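Local coordinates for protein HP1028 (Helicobacter pylori, PDB 4INN) that belongs to the lipocalin family and probably binds or transports a small ligand, its exact function being unknown, at residues A[97-111]-A[123-136]. The protein carries 1 engineered substitution. Residues are numbered along the deposited sequence; the frame is centred on the assembly and turned at random.
Sequences LSDLIKVGKRSYKGG and YVRVAQNSNGDLEF
Two neighbouring antiparallel strands of the lipocalin barrel, 107-111 and 123-128, pair here with their N-to-C directions 173° apart. Y108 and V126 form a hydrogen-bonded pair: Y108 N donates to V126 O (2.8 Å), and V126 N returns a straight bond to Y108 O. Toward the hairpin loops Q128 N donates to R106 O (3.0 Å). Between Y108 and G111 the register slips by one residue at a beta bulge, beyond which G111 and V124 exchange two backbone bonds, V124 N reaching G111 O (2.8 Å) from above the carbonyl plane.

V124, V126 and Y108 point to the same face of the sheet, where strand 97-104 contributes L97 and L100. The L100 and V126 side chains cross at about a right angle, CD1 of L100 lying 4.0 Å from CG2 of V126. L97, with CG anti to its N (chi1 174°), brings CD2 to the ring edge of F136, 3.7 Å from CE1, while the F136 ring stacks with W152.

Near the turns, Q128 extends its amide so that NE2 donates to G132 O (2.7 Å) across the 129-132 type I turn; OE1 accepts from a water that also bonds Y108 OH. The bent side chain of R106 lays one guanidinium face over S130 CA, with NH1 3.4 Å from S130 CB. Neighbours in sequence pairing as antiparallel neighbours, within eight strands that close in the order 1 to 8, make this the up-and-down barrel of the lipocalin fold.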
# COMPACT_ATOMS: atom_id res chain seq x y z
N LEU A 97 -3.29 2.95 -2.71
CA LEU A 97 -3.51 3.73 -1.49
C LEU A 97 -3.19 5.18 -1.78
O LEU A 97 -2.17 5.48 -2.36
CB LEU A 97 -2.64 3.20 -0.36
CG LEU A 97 -2.55 3.91 1.01
CD1 LEU A 97 -3.85 4.50 1.48
CD2 LEU A 97 -2.12 2.90 2.05
N SER A 98 -4.08 6.07 -1.38
CA SER A 98 -3.91 7.49 -1.61
C SER A 98 -4.48 8.30 -0.46
O SER A 98 -5.27 7.80 0.33
CB SER A 98 -4.60 7.89 -2.91
OG SER A 98 -5.69 7.03 -3.16
N ASP A 99 -3.98 9.54 -0.38
CA ASP A 99 -4.52 10.64 0.41
C ASP A 99 -4.23 10.56 1.89
O ASP A 99 -4.92 11.19 2.69
CB ASP A 99 -6.02 10.87 0.11
CG ASP A 99 -6.29 11.44 -1.31
OD1 ASP A 99 -5.38 12.01 -2.00
OD2 ASP A 99 -7.45 11.29 -1.75
N LEU A 100 -3.19 9.83 2.27
CA LEU A 100 -2.82 9.75 3.70
C LEU A 100 -2.15 11.04 4.14
O LEU A 100 -1.19 11.46 3.52
CB LEU A 100 -1.85 8.60 3.99
CG LEU A 100 -2.43 7.29 4.51
CD1 LEU A 100 -1.27 6.34 4.72
CD2 LEU A 100 -3.20 7.45 5.79
N ILE A 101 -2.67 11.64 5.22
CA ILE A 101 -2.12 12.85 5.79
C ILE A 101 -1.43 12.52 7.10
O ILE A 101 -2.01 11.89 7.98
CB ILE A 101 -3.23 13.87 6.17
CG1 ILE A 101 -4.29 14.01 5.10
CG2 ILE A 101 -2.63 15.21 6.49
CD1 ILE A 101 -3.76 14.38 3.77
N LYS A 102 -0.22 13.03 7.25
CA LYS A 102 0.49 13.02 8.52
C LYS A 102 -0.18 13.97 9.52
O LYS A 102 -0.27 15.16 9.25
CB LYS A 102 1.92 13.49 8.27
CG LYS A 102 2.92 13.37 9.42
CD LYS A 102 4.32 13.36 8.78
CE LYS A 102 5.42 13.85 9.70
NZ LYS A 102 5.27 13.20 11.03
N VAL A 103 -0.65 13.43 10.64
CA VAL A 103 -1.27 14.24 11.71
C VAL A 103 -0.44 14.33 13.02
O VAL A 103 -0.70 15.16 13.87
CB VAL A 103 -2.69 13.72 12.05
CG1 VAL A 103 -3.57 13.78 10.83
CG2 VAL A 103 -2.65 12.29 12.63
N GLY A 104 0.54 13.45 13.18
CA GLY A 104 1.46 13.47 14.32
C GLY A 104 2.78 12.89 13.86
O GLY A 104 2.88 12.43 12.73
N LYS A 105 3.78 12.89 14.73
CA LYS A 105 5.15 12.54 14.32
C LYS A 105 5.23 11.13 13.69
O LYS A 105 6.04 10.89 12.78
CB LYS A 105 6.16 12.75 15.47
CG LYS A 105 6.45 11.49 16.26
CD LYS A 105 6.85 11.71 17.71
CE LYS A 105 6.46 10.47 18.55
NZ LYS A 105 7.45 10.15 19.61
N ARG A 106 4.37 10.21 14.15
CA ARG A 106 4.28 8.88 13.56
C ARG A 106 2.85 8.48 13.22
O ARG A 106 2.48 7.32 13.30
CB ARG A 106 4.86 7.87 14.51
CG ARG A 106 6.27 8.19 14.96
CD ARG A 106 7.16 6.98 14.79
NE ARG A 106 8.23 6.92 15.78
CZ ARG A 106 8.03 6.63 17.05
NH1 ARG A 106 9.08 6.57 17.86
NH2 ARG A 106 6.80 6.42 17.53
N SER A 107 2.03 9.42 12.79
CA SER A 107 0.63 9.11 12.73
C SER A 107 -0.00 9.67 11.51
O SER A 107 0.24 10.83 11.17
CB SER A 107 -0.04 9.66 13.97
OG SER A 107 -1.30 9.08 14.09
N TYR A 108 -0.83 8.85 10.86
CA TYR A 108 -1.37 9.20 9.53
C TYR A 108 -2.84 8.84 9.44
O TYR A 108 -3.24 7.85 10.02
CB TYR A 108 -0.57 8.49 8.41
CG TYR A 108 0.92 8.76 8.47
CD1 TYR A 108 1.48 9.67 7.65
CD2 TYR A 108 1.73 8.11 9.36
CE1 TYR A 108 2.82 9.94 7.69
CE2 TYR A 108 3.08 8.38 9.43
CZ TYR A 108 3.62 9.31 8.58
OH TYR A 108 4.97 9.65 8.57
N LYS A 109 -3.64 9.64 8.74
CA LYS A 109 -5.08 9.37 8.55
C LYS A 109 -5.60 9.81 7.19
O LYS A 109 -4.92 10.46 6.41
CB LYS A 109 -5.94 10.08 9.60
CG LYS A 109 -5.33 10.23 10.96
CD LYS A 109 -6.35 10.25 12.08
CE LYS A 109 -7.36 11.37 11.92
NZ LYS A 109 -7.94 11.67 13.27
N GLY A 110 -6.85 9.49 6.94
CA GLY A 110 -7.56 9.99 5.79
C GLY A 110 -7.34 9.23 4.51
O GLY A 110 -7.80 9.66 3.45
N GLY A 111 -6.67 8.10 4.58
CA GLY A 111 -6.31 7.36 3.38
C GLY A 111 -7.44 6.49 2.86
O GLY A 111 -8.39 6.18 3.58
N TYR A 123 -11.30 2.66 3.97
CA TYR A 123 -10.64 3.77 4.63
C TYR A 123 -9.44 3.23 5.39
O TYR A 123 -9.52 2.16 5.98
CB TYR A 123 -11.60 4.46 5.59
CG TYR A 123 -12.82 5.01 4.92
CD1 TYR A 123 -12.81 6.29 4.34
CD2 TYR A 123 -14.02 4.27 4.88
CE1 TYR A 123 -13.94 6.81 3.73
CE2 TYR A 123 -15.16 4.79 4.29
CZ TYR A 123 -15.10 6.06 3.71
OH TYR A 123 -16.22 6.61 3.11
N VAL A 124 -8.33 3.96 5.35
CA VAL A 124 -7.08 3.50 5.95
C VAL A 124 -6.51 4.56 6.89
O VAL A 124 -6.49 5.77 6.55
CB VAL A 124 -6.05 3.16 4.84
CG1 VAL A 124 -4.65 2.95 5.41
CG2 VAL A 124 -6.48 1.89 4.08
N ARG A 125 -6.07 4.11 8.08
CA ARG A 125 -5.16 4.92 8.92
C ARG A 125 -3.92 4.09 9.34
O ARG A 125 -3.94 2.88 9.28
CB ARG A 125 -5.84 5.61 10.11
CG ARG A 125 -6.55 4.72 11.09
CD ARG A 125 -7.10 5.56 12.22
NE ARG A 125 -8.08 4.87 13.06
CZ ARG A 125 -7.82 3.98 14.03
NH1 ARG A 125 -6.59 3.58 14.30
NH2 ARG A 125 -8.83 3.44 14.72
N VAL A 126 -2.84 4.79 9.68
CA VAL A 126 -1.58 4.16 9.94
C VAL A 126 -0.88 4.82 11.13
O VAL A 126 -0.85 6.04 11.26
CB VAL A 126 -0.63 4.23 8.71
CG1 VAL A 126 0.71 3.59 9.05
CG2 VAL A 126 -1.22 3.51 7.50
N ALA A 127 -0.34 3.96 11.99
CA ALA A 127 0.53 4.35 13.08
C ALA A 127 1.88 3.66 12.82
O ALA A 127 1.90 2.46 12.56
CB ALA A 127 -0.06 3.89 14.42
N GLN A 128 2.99 4.37 12.88
CA GLN A 128 4.29 3.76 12.63
C GLN A 128 5.09 3.55 13.92
O GLN A 128 5.15 4.44 14.76
CB GLN A 128 5.08 4.65 11.68
CG GLN A 128 6.45 4.07 11.34
CD GLN A 128 7.09 4.71 10.14
OE1 GLN A 128 6.97 5.90 9.91
NE2 GLN A 128 7.79 3.91 9.37
N ASN A 129 5.73 2.39 14.05
CA ASN A 129 6.55 2.07 15.22
C ASN A 129 7.92 2.67 15.08
O ASN A 129 8.27 3.21 14.04
CB ASN A 129 6.71 0.56 15.41
CG ASN A 129 5.39 -0.18 15.53
OD1 ASN A 129 5.33 -1.39 15.26
ND2 ASN A 129 4.33 0.50 15.95
N SER A 130 8.70 2.59 16.15
CA SER A 130 10.01 3.25 16.17
C SER A 130 11.04 2.49 15.33
O SER A 130 11.94 3.10 14.81
CB SER A 130 10.50 3.48 17.62
OG SER A 130 11.01 2.28 18.18
N ASN A 131 10.88 1.18 15.16
CA ASN A 131 11.69 0.43 14.17
C ASN A 131 11.24 0.61 12.69
O ASN A 131 11.88 0.05 11.76
CB ASN A 131 11.72 -1.06 14.49
CG ASN A 131 10.39 -1.74 14.26
OD1 ASN A 131 9.35 -1.10 14.22
ND2 ASN A 131 10.41 -3.05 14.13
N GLY A 132 10.16 1.37 12.50
CA GLY A 132 9.65 1.72 11.18
C GLY A 132 8.42 0.93 10.75
O GLY A 132 7.78 1.29 9.79
N ASP A 133 8.09 -0.15 11.47
CA ASP A 133 7.00 -1.05 11.07
C ASP A 133 5.68 -0.31 11.17
O ASP A 133 5.59 0.66 11.90
CB ASP A 133 6.94 -2.28 11.97
CG ASP A 133 8.00 -3.32 11.63
OD1 ASP A 133 7.94 -4.46 12.20
OD2 ASP A 133 8.89 -3.03 10.79
N LEU A 134 4.68 -0.74 10.41
CA LEU A 134 3.41 -0.07 10.41
C LEU A 134 2.37 -0.93 11.07
O LEU A 134 2.38 -2.15 10.91
CB LEU A 134 2.94 0.26 9.00
CG LEU A 134 3.87 0.97 8.03
CD1 LEU A 134 3.09 1.26 6.74
CD2 LEU A 134 4.46 2.26 8.56
N GLU A 135 1.50 -0.28 11.82
CA GLU A 135 0.23 -0.85 12.22
C GLU A 135 -0.79 -0.25 11.28
O GLU A 135 -1.12 0.92 11.40
CB GLU A 135 -0.10 -0.51 13.66
CG GLU A 135 1.03 -0.84 14.61
CD GLU A 135 0.53 -1.03 16.02
OE1 GLU A 135 0.04 -0.06 16.66
OE2 GLU A 135 0.61 -2.19 16.49
N PHE A 136 -1.29 -1.06 10.36
CA PHE A 136 -2.06 -0.59 9.22
C PHE A 136 -3.52 -0.98 9.41
O PHE A 136 -3.85 -2.18 9.39
CB PHE A 136 -1.48 -1.23 7.96
CG PHE A 136 -2.21 -0.89 6.71
CD1 PHE A 136 -1.75 0.11 5.89
CD2 PHE A 136 -3.35 -1.60 6.33
CE1 PHE A 136 -2.42 0.42 4.72
CE2 PHE A 136 -4.02 -1.29 5.16
CZ PHE A 136 -3.55 -0.28 4.36
O HOH W 1 6.18 8.31 10.44